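Local coordinates for 361aa long hypothetical D-aminopeptidase (Pyrococcus horikoshii, PDB 2DRH), which is of unknown function but probably acts as an aminopeptidase of the DmpA type, at residues G30-I35 with R151-E156; G223-N228 with L350-R355; K260-G265 with E317-A322. All coordinates share one frame; numbering follows the deposited sequence.

Contact 1 (G30-I35 with R151-E156)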
# COMPACT_ATOMS: atom_id res chain seq x y z
N GLY A 30 -19.66 12.04 21.58
CA GLY A 30 -19.62 13.08 22.59
C GLY A 30 -18.78 14.26 22.13
O GLY A 30 -17.80 14.07 21.40
N HIS A 31 -19.16 15.47 22.55
CA HIS A 31 -18.45 16.69 22.16
C HIS A 31 -18.01 17.56 23.33
O HIS A 31 -18.57 17.51 24.42
CB HIS A 31 -19.34 17.61 21.31
CG HIS A 31 -19.81 17.01 20.02
ND1 HIS A 31 -18.94 16.52 19.07
CD2 HIS A 31 -21.05 16.93 19.48
CE1 HIS A 31 -19.63 16.17 17.99
NE2 HIS A 31 -20.90 16.41 18.22
N VAL A 32 -17.00 18.38 23.06
CA VAL A 32 -16.49 19.37 24.00
C VAL A 32 -16.17 20.54 23.08
O VAL A 32 -15.34 20.42 22.17
CB VAL A 32 -15.22 18.89 24.74
CG1 VAL A 32 -14.54 20.07 25.44
CG2 VAL A 32 -15.60 17.84 25.77
N THR A 33 -16.88 21.65 23.29
CA THR A 33 -16.75 22.84 22.45
C THR A 33 -16.02 23.96 23.18
O THR A 33 -16.36 24.28 24.31
CB THR A 33 -18.14 23.33 22.00
OG1 THR A 33 -18.84 22.25 21.36
CG2 THR A 33 -18.01 24.49 21.01
N LEU A 34 -15.04 24.55 22.51
CA LEU A 34 -14.25 25.63 23.10
C LEU A 34 -14.31 26.92 22.30
O LEU A 34 -13.70 27.04 21.23
CB LEU A 34 -12.79 25.18 23.23
CG LEU A 34 -12.64 23.88 24.01
CD1 LEU A 34 -11.20 23.39 23.93
CD2 LEU A 34 -13.09 24.12 25.45
N ILE A 35 -15.06 27.88 22.82
CA ILE A 35 -15.23 29.17 22.18
C ILE A 35 -14.95 30.27 23.20
O ILE A 35 -15.56 30.30 24.28
CB ILE A 35 -16.66 29.33 21.64
CG1 ILE A 35 -16.97 28.17 20.68
CG2 ILE A 35 -16.82 30.69 20.94
CD1 ILE A 35 -18.31 28.29 19.96
N ARG A 151 -6.06 17.99 27.94
CA ARG A 151 -6.21 16.56 28.09
C ARG A 151 -7.54 16.17 28.74
O ARG A 151 -8.16 15.20 28.32
CB ARG A 151 -5.03 15.99 28.89
CG ARG A 151 -4.78 16.63 30.25
CD ARG A 151 -3.37 16.29 30.73
NE ARG A 151 -3.13 14.85 30.74
CZ ARG A 151 -1.92 14.30 30.70
NH1 ARG A 151 -0.83 15.07 30.64
NH2 ARG A 151 -1.79 12.98 30.71
N GLU A 152 -7.99 16.93 29.74
CA GLU A 152 -9.25 16.62 30.42
C GLU A 152 -10.42 16.69 29.44
O GLU A 152 -11.43 16.02 29.63
CB GLU A 152 -9.55 17.58 31.57
CG GLU A 152 -8.41 17.91 32.49
CD GLU A 152 -7.57 19.06 31.97
OE1 GLU A 152 -6.80 18.85 31.01
OE2 GLU A 152 -7.69 20.17 32.52
N HIS A 153 -10.28 17.54 28.43
CA HIS A 153 -11.33 17.71 27.43
C HIS A 153 -11.59 16.40 26.70
O HIS A 153 -12.72 16.08 26.34
CB HIS A 153 -10.95 18.80 26.43
CG HIS A 153 -10.88 20.18 27.03
ND1 HIS A 153 -10.19 21.21 26.45
CD2 HIS A 153 -11.44 20.68 28.16
CE1 HIS A 153 -10.31 22.30 27.20
NE2 HIS A 153 -11.07 22.00 28.24
N VAL A 154 -10.53 15.62 26.51
CA VAL A 154 -10.63 14.34 25.83
C VAL A 154 -11.40 13.33 26.68
O VAL A 154 -12.25 12.60 26.17
CB VAL A 154 -9.24 13.76 25.51
CG1 VAL A 154 -9.39 12.42 24.79
CG2 VAL A 154 -8.46 14.74 24.65
N VAL A 155 -11.10 13.29 27.97
CA VAL A 155 -11.79 12.38 28.87
C VAL A 155 -13.27 12.78 28.97
O VAL A 155 -14.15 11.92 29.00
CB VAL A 155 -11.16 12.40 30.29
CG1 VAL A 155 -11.96 11.49 31.23
CG2 VAL A 155 -9.70 11.94 30.21
N GLU A 156 -13.52 14.09 29.02
CA GLU A 156 -14.88 14.61 29.11
C GLU A 156 -15.69 14.24 27.87
O GLU A 156 -16.84 13.79 27.98
CB GLU A 156 -14.85 16.13 29.30
CG GLU A 156 -16.21 16.81 29.49
CD GLU A 156 -17.02 16.22 30.65
OE1 GLU A 156 -16.46 16.02 31.74
OE2 GLU A 156 -18.23 15.98 30.47

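Contact 2 (G223-N228 with L350-R355)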
# COMPACT_ATOMS: atom_id res chain seq x y z
N GLY A 223 -22.53 25.84 -5.09
CA GLY A 223 -21.38 26.68 -4.84
C GLY A 223 -21.33 27.90 -5.74
O GLY A 223 -21.10 29.01 -5.28
N LEU A 224 -21.54 27.68 -7.04
CA LEU A 224 -21.53 28.76 -8.02
C LEU A 224 -22.69 29.74 -7.82
O LEU A 224 -22.52 30.95 -7.91
CB LEU A 224 -21.57 28.20 -9.43
CG LEU A 224 -20.29 27.49 -9.88
CD1 LEU A 224 -20.51 26.87 -11.25
CD2 LEU A 224 -19.14 28.49 -9.91
N GLU A 225 -23.87 29.19 -7.54
CA GLU A 225 -25.04 30.03 -7.32
C GLU A 225 -24.84 30.96 -6.13
O GLU A 225 -25.42 32.04 -6.07
CB GLU A 225 -26.28 29.15 -7.09
CG GLU A 225 -26.79 28.41 -8.32
CD GLU A 225 -27.19 29.35 -9.46
OE1 GLU A 225 -27.67 30.47 -9.18
OE2 GLU A 225 -27.03 28.96 -10.64
N LEU A 226 -24.00 30.55 -5.18
CA LEU A 226 -23.75 31.36 -4.00
C LEU A 226 -22.33 31.95 -3.99
O LEU A 226 -21.78 32.24 -2.93
CB LEU A 226 -23.99 30.52 -2.73
CG LEU A 226 -25.47 30.31 -2.34
CD1 LEU A 226 -26.23 29.66 -3.49
CD2 LEU A 226 -25.56 29.44 -1.10
N LYS A 227 -21.77 32.13 -5.18
CA LYS A 227 -20.43 32.70 -5.34
C LYS A 227 -20.15 33.90 -4.44
O LYS A 227 -19.20 33.91 -3.66
CB LYS A 227 -20.23 33.19 -6.78
CG LYS A 227 -19.93 32.14 -7.81
CD LYS A 227 -20.28 32.66 -9.21
CE LYS A 227 -19.72 34.06 -9.45
NZ LYS A 227 -18.24 34.11 -9.25
N ASN A 228 -21.00 34.90 -4.57
CA ASN A 228 -20.85 36.16 -3.84
C ASN A 228 -21.31 36.22 -2.39
O ASN A 228 -21.18 37.27 -1.75
CB ASN A 228 -21.52 37.26 -4.65
CG ASN A 228 -20.94 37.39 -6.05
OD1 ASN A 228 -21.66 37.59 -7.02
ND2 ASN A 228 -19.62 37.29 -6.15
N LEU A 350 -32.99 26.41 -0.65
CA LEU A 350 -34.26 25.87 -1.12
C LEU A 350 -34.62 26.49 -2.47
O LEU A 350 -35.13 25.81 -3.35
CB LEU A 350 -35.37 26.14 -0.11
CG LEU A 350 -35.37 25.26 1.14
CD1 LEU A 350 -36.54 25.66 2.04
CD2 LEU A 350 -35.48 23.80 0.74
N ARG A 351 -34.33 27.78 -2.61
CA ARG A 351 -34.61 28.50 -3.85
C ARG A 351 -33.79 27.92 -5.01
O ARG A 351 -34.32 27.67 -6.09
CB ARG A 351 -34.27 29.98 -3.67
CG ARG A 351 -34.34 30.79 -4.94
CD ARG A 351 -33.90 32.22 -4.70
NE ARG A 351 -32.45 32.34 -4.53
CZ ARG A 351 -31.56 32.28 -5.52
NH1 ARG A 351 -31.96 32.11 -6.78
NH2 ARG A 351 -30.27 32.42 -5.26
N ILE A 352 -32.49 27.71 -4.78
CA ILE A 352 -31.63 27.16 -5.83
C ILE A 352 -32.06 25.75 -6.23
O ILE A 352 -32.14 25.44 -7.42
CB ILE A 352 -30.15 27.14 -5.40
CG1 ILE A 352 -29.54 28.54 -5.52
CG2 ILE A 352 -29.36 26.19 -6.29
CD1 ILE A 352 -29.47 29.30 -4.23
N MET A 353 -32.33 24.91 -5.24
CA MET A 353 -32.75 23.54 -5.51
C MET A 353 -34.01 23.57 -6.37
O MET A 353 -34.16 22.77 -7.29
CB MET A 353 -33.00 22.78 -4.21
CG MET A 353 -31.75 22.57 -3.34
SD MET A 353 -30.32 21.79 -4.18
CE MET A 353 -30.81 20.04 -4.14
N ARG A 354 -34.92 24.49 -6.08
CA ARG A 354 -36.15 24.61 -6.85
C ARG A 354 -35.89 25.06 -8.29
O ARG A 354 -36.52 24.56 -9.21
CB ARG A 354 -37.13 25.59 -6.17
CG ARG A 354 -38.04 24.94 -5.13
CD ARG A 354 -39.23 25.84 -4.81
NE ARG A 354 -38.84 27.03 -4.06
CZ ARG A 354 -38.84 27.10 -2.74
NH1 ARG A 354 -39.22 26.06 -2.01
NH2 ARG A 354 -38.46 28.22 -2.13
N ARG A 355 -34.97 26.00 -8.47
CA ARG A 355 -34.63 26.48 -9.81
C ARG A 355 -34.13 25.34 -10.69
O ARG A 355 -34.25 25.38 -11.91
CB ARG A 355 -33.57 27.58 -9.74
CG ARG A 355 -33.05 28.02 -11.11
CD ARG A 355 -31.83 28.94 -11.00
NE ARG A 355 -32.17 30.30 -10.58
CZ ARG A 355 -32.86 31.16 -11.31
NH1 ARG A 355 -33.30 30.81 -12.52
NH2 ARG A 355 -33.13 32.38 -10.85

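Contact 3 (K260-G265 with E317-A322)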
# COMPACT_ATOMS: atom_id res chain seq x y z
N LYS A 260 -12.82 3.13 1.43
CA LYS A 260 -12.60 3.76 0.13
C LYS A 260 -13.86 4.32 -0.52
O LYS A 260 -13.80 5.29 -1.27
CB LYS A 260 -12.00 2.74 -0.85
CG LYS A 260 -10.52 2.49 -0.72
CD LYS A 260 -10.03 1.67 -1.91
CE LYS A 260 -8.54 1.36 -1.81
NZ LYS A 260 -8.11 0.54 -2.97
N ARG A 261 -15.00 3.70 -0.23
CA ARG A 261 -16.27 4.12 -0.81
C ARG A 261 -16.74 5.46 -0.27
O ARG A 261 -17.57 6.14 -0.87
CB ARG A 261 -17.32 3.02 -0.58
CG ARG A 261 -16.95 1.70 -1.24
CD ARG A 261 -16.63 1.89 -2.72
NE ARG A 261 -16.35 0.65 -3.43
CZ ARG A 261 -15.23 -0.05 -3.32
NH1 ARG A 261 -14.25 0.36 -2.53
NH2 ARG A 261 -15.08 -1.17 -4.02
N ALA A 262 -16.19 5.84 0.88
CA ALA A 262 -16.54 7.12 1.48
C ALA A 262 -16.09 8.26 0.56
O ALA A 262 -16.69 9.33 0.56
CB ALA A 262 -15.87 7.25 2.84
N ILE A 263 -15.04 8.02 -0.22
CA ILE A 263 -14.53 9.04 -1.12
C ILE A 263 -15.51 9.33 -2.25
O ILE A 263 -15.50 10.43 -2.83
CB ILE A 263 -13.18 8.63 -1.73
CG1 ILE A 263 -12.20 8.31 -0.60
CG2 ILE A 263 -12.61 9.77 -2.58
CD1 ILE A 263 -12.03 9.44 0.40
N VAL A 264 -16.35 8.36 -2.58
CA VAL A 264 -17.32 8.58 -3.64
C VAL A 264 -18.28 9.68 -3.18
O VAL A 264 -18.63 10.58 -3.95
CB VAL A 264 -18.11 7.29 -3.95
CG1 VAL A 264 -19.15 7.58 -5.03
CG2 VAL A 264 -17.16 6.20 -4.43
N GLY A 265 -18.70 9.61 -1.91
CA GLY A 265 -19.60 10.62 -1.38
C GLY A 265 -18.92 11.98 -1.31
O GLY A 265 -19.53 13.00 -1.62
N GLU A 317 -23.47 7.20 0.08
CA GLU A 317 -24.66 8.01 0.36
C GLU A 317 -24.58 8.68 1.73
O GLU A 317 -24.77 9.89 1.84
CB GLU A 317 -25.92 7.15 0.31
CG GLU A 317 -26.58 7.11 -1.04
CD GLU A 317 -27.79 6.19 -1.06
OE1 GLU A 317 -28.62 6.27 -0.13
OE2 GLU A 317 -27.90 5.39 -2.00
N ALA A 318 -24.31 7.89 2.76
CA ALA A 318 -24.21 8.41 4.12
C ALA A 318 -23.18 9.54 4.19
O ALA A 318 -23.41 10.55 4.84
CB ALA A 318 -23.83 7.30 5.08
N VAL A 319 -22.04 9.36 3.52
CA VAL A 319 -21.00 10.38 3.53
C VAL A 319 -21.46 11.65 2.83
O VAL A 319 -21.30 12.73 3.36
CB VAL A 319 -19.69 9.87 2.86
CG1 VAL A 319 -18.71 11.05 2.63
CG2 VAL A 319 -19.03 8.83 3.75
N GLU A 320 -22.03 11.52 1.64
CA GLU A 320 -22.49 12.69 0.90
C GLU A 320 -23.47 13.52 1.71
O GLU A 320 -23.31 14.74 1.82
CB GLU A 320 -23.12 12.30 -0.44
CG GLU A 320 -23.50 13.50 -1.31
CD GLU A 320 -24.09 13.12 -2.66
OE1 GLU A 320 -23.81 12.00 -3.16
OE2 GLU A 320 -24.83 13.94 -3.25
N GLU A 321 -24.48 12.88 2.29
CA GLU A 321 -25.44 13.63 3.07
C GLU A 321 -24.79 14.17 4.34
O GLU A 321 -25.04 15.31 4.73
CB GLU A 321 -26.67 12.78 3.43
CG GLU A 321 -27.89 13.64 3.79
CD GLU A 321 -28.96 12.90 4.59
OE1 GLU A 321 -29.36 11.79 4.18
OE2 GLU A 321 -29.40 13.44 5.63
N ALA A 322 -23.95 13.35 4.98
CA ALA A 322 -23.29 13.78 6.20
C ALA A 322 -22.50 15.07 5.99
O ALA A 322 -22.46 15.93 6.87
CB ALA A 322 -22.36 12.68 6.71

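Contact 1 (G30-I35 with R151-E156)
V32 and L34 on strand 28-36 meet H153 and E156 of helix 151-160 in a helix-on-sheet layer, the strand being an outermost one, within this chain, of a four-stranded mixed sheet. The short axes approach to 8.0 Å and run nearly antiparallel, at 147°. The alternation of the strand sends V32 and L34 toward the helix while H31 turns away, to T53 and the backbone O of E166. Backbone bonds of V32 to V52 and of L34 to T50 hold the strand to its neighbour 48-56. V32 spreads its two methyls over different parts of the helix. V32 CG1, anti to the backbone N (chi1 166°), lies 3.9 Å from H153 CB, while V32 CG2 reaches the backbone, 3.4 Å from H153 O. V32 CG2 also rests 3.9 Å from E156 CG, so the glutamate contributes its aliphatic part; the chain bends beyond it, and OE2 forms a salt bridge with R160, which also bonds H31 O. L34 and H153 reach toward each other from the two sides of the interface. The leucine fork meets the imidazole with both methyls: L34 CD1 sits 3.5 Å from H153 ND1, approaching obliquely, and L34 CD2 makes an off-centre CH-pi contact, 4.2 Å from the H153 ring centroid and 29° off the ring normal.

Contact 2 (G223-N228 with L350-R355)
E225 and I352 bring their CA atoms to 7.3 Å, where the short helix 222-225 runs out beside helix 346-355 near the end of the chain; L226 is the first residue to leave helical backbone angles. I352 points at the other segment, sets CG1 and CG2 against E225 and sends CD1, the tip of the CG1 branch, to L226. I352 CG1 lies 3.7 Å from E225 CB, and the two side chains lie alongside, running oppositely, with E225 CG also 4.0 Å from I352 CG2. The glutamate thus uses its aliphatic stem on the isoleucine. A bend at chi2 (-60°) carries its carboxylate off, where OE2 is hydrogen-bonded to Y356 OH. Two arginines of the helix stand near that carboxylate without pairing with it: E225 OE1 is 4.7 Å from R355 NE and 5.1 Å from R351 NH2, a setting that would probably favour the charged form of the acid. R351 NE has its own salt bridge to E348, and one face of the R351 guanidinium is covered, toward its rim, by I352 CG1. L226, a buried residue, leaves its backbone across the line of approach, yet its fork swings round to the helix. There L226 CD1 and I352 CD1 press together at 3.3 Å, closer than a relaxed methyl-methyl contact. I352 chi2, at 99°, lies away from a staggered position, which may reflect some strain here, or imprecision in the model. V220, just ahead of the short helix, also touches I352. The arrangement is that of a helix end docked on a C-terminal helix, with a small buried aliphatic core bordered by a polar, arginine-rich fringe.

Contact 3 (K260-G265 with E317-A322)
V319 faces A262 and G265 across a close helix pair, 252-268 against 309-328, that packs on the larger mixed sheet of the chain: A262 and V319 both touch M242 on strand 240-246, and V319 reaches I244 as well. The axes of the two short segments come within 7.3 Å and cross at -44°. V319 points toward its partner helix and divides its methyls over A262. V319 CG1, anti to the backbone N (chi1 169°), lies 3.4 Å from A262 O, and V319 CG2 meets the alanine side chain, 3.6 Å from A262 CB. The valine therefore covers both backbone and methyl of a single residue, while its CG1 also brushes the carbonyl carbon of G265. Replacing V319 with an alanine removes both methyls and would probably open a gap between the helices, leaving A262 CB and M242 short of packing partners. The absence of a side chain at G265 allows the close approach: G265 CA is 4.2 Å from E320 CA, and a beta carbon on the glycine would collide with E320 N and V319 CB. E320 approaches across the contact rather than pointing into it. Its extended chain carries the carboxylate past the glycine to a salt bridge between OE1 and R268, farther along helix 252-268, so the acid ties the two helices together by its end. R261 turns away from 317-322, bonding A273 O of the third subunit, and makes a cation-pi contact with F312, an earlier residue of helix 309-328. The stem of E320 lies beside the glycine carbonyl, E320 CB 3.8 Å from G265 O.

Overall arrangement
The three contacts are separate. Contacts 1 and 3 lie on opposite sides of the chain's centre, their own centres about 27 Å apart and their nearest atoms about 11 Å apart. Contact 1 belongs to the smaller sheet, whereas contact 3 serves the larger one. Contact 2 is peripheral, about 26 Å from the centre of the chain; it is about 36 Å from contact 1 and 22 Å from contact 3, centre to centre. In sequence contact 1 closes first, and both helices of contact 3 fall between the two segments of contact 2. Contact 3 also adjoins the third subunit, through K260, R261 and V264.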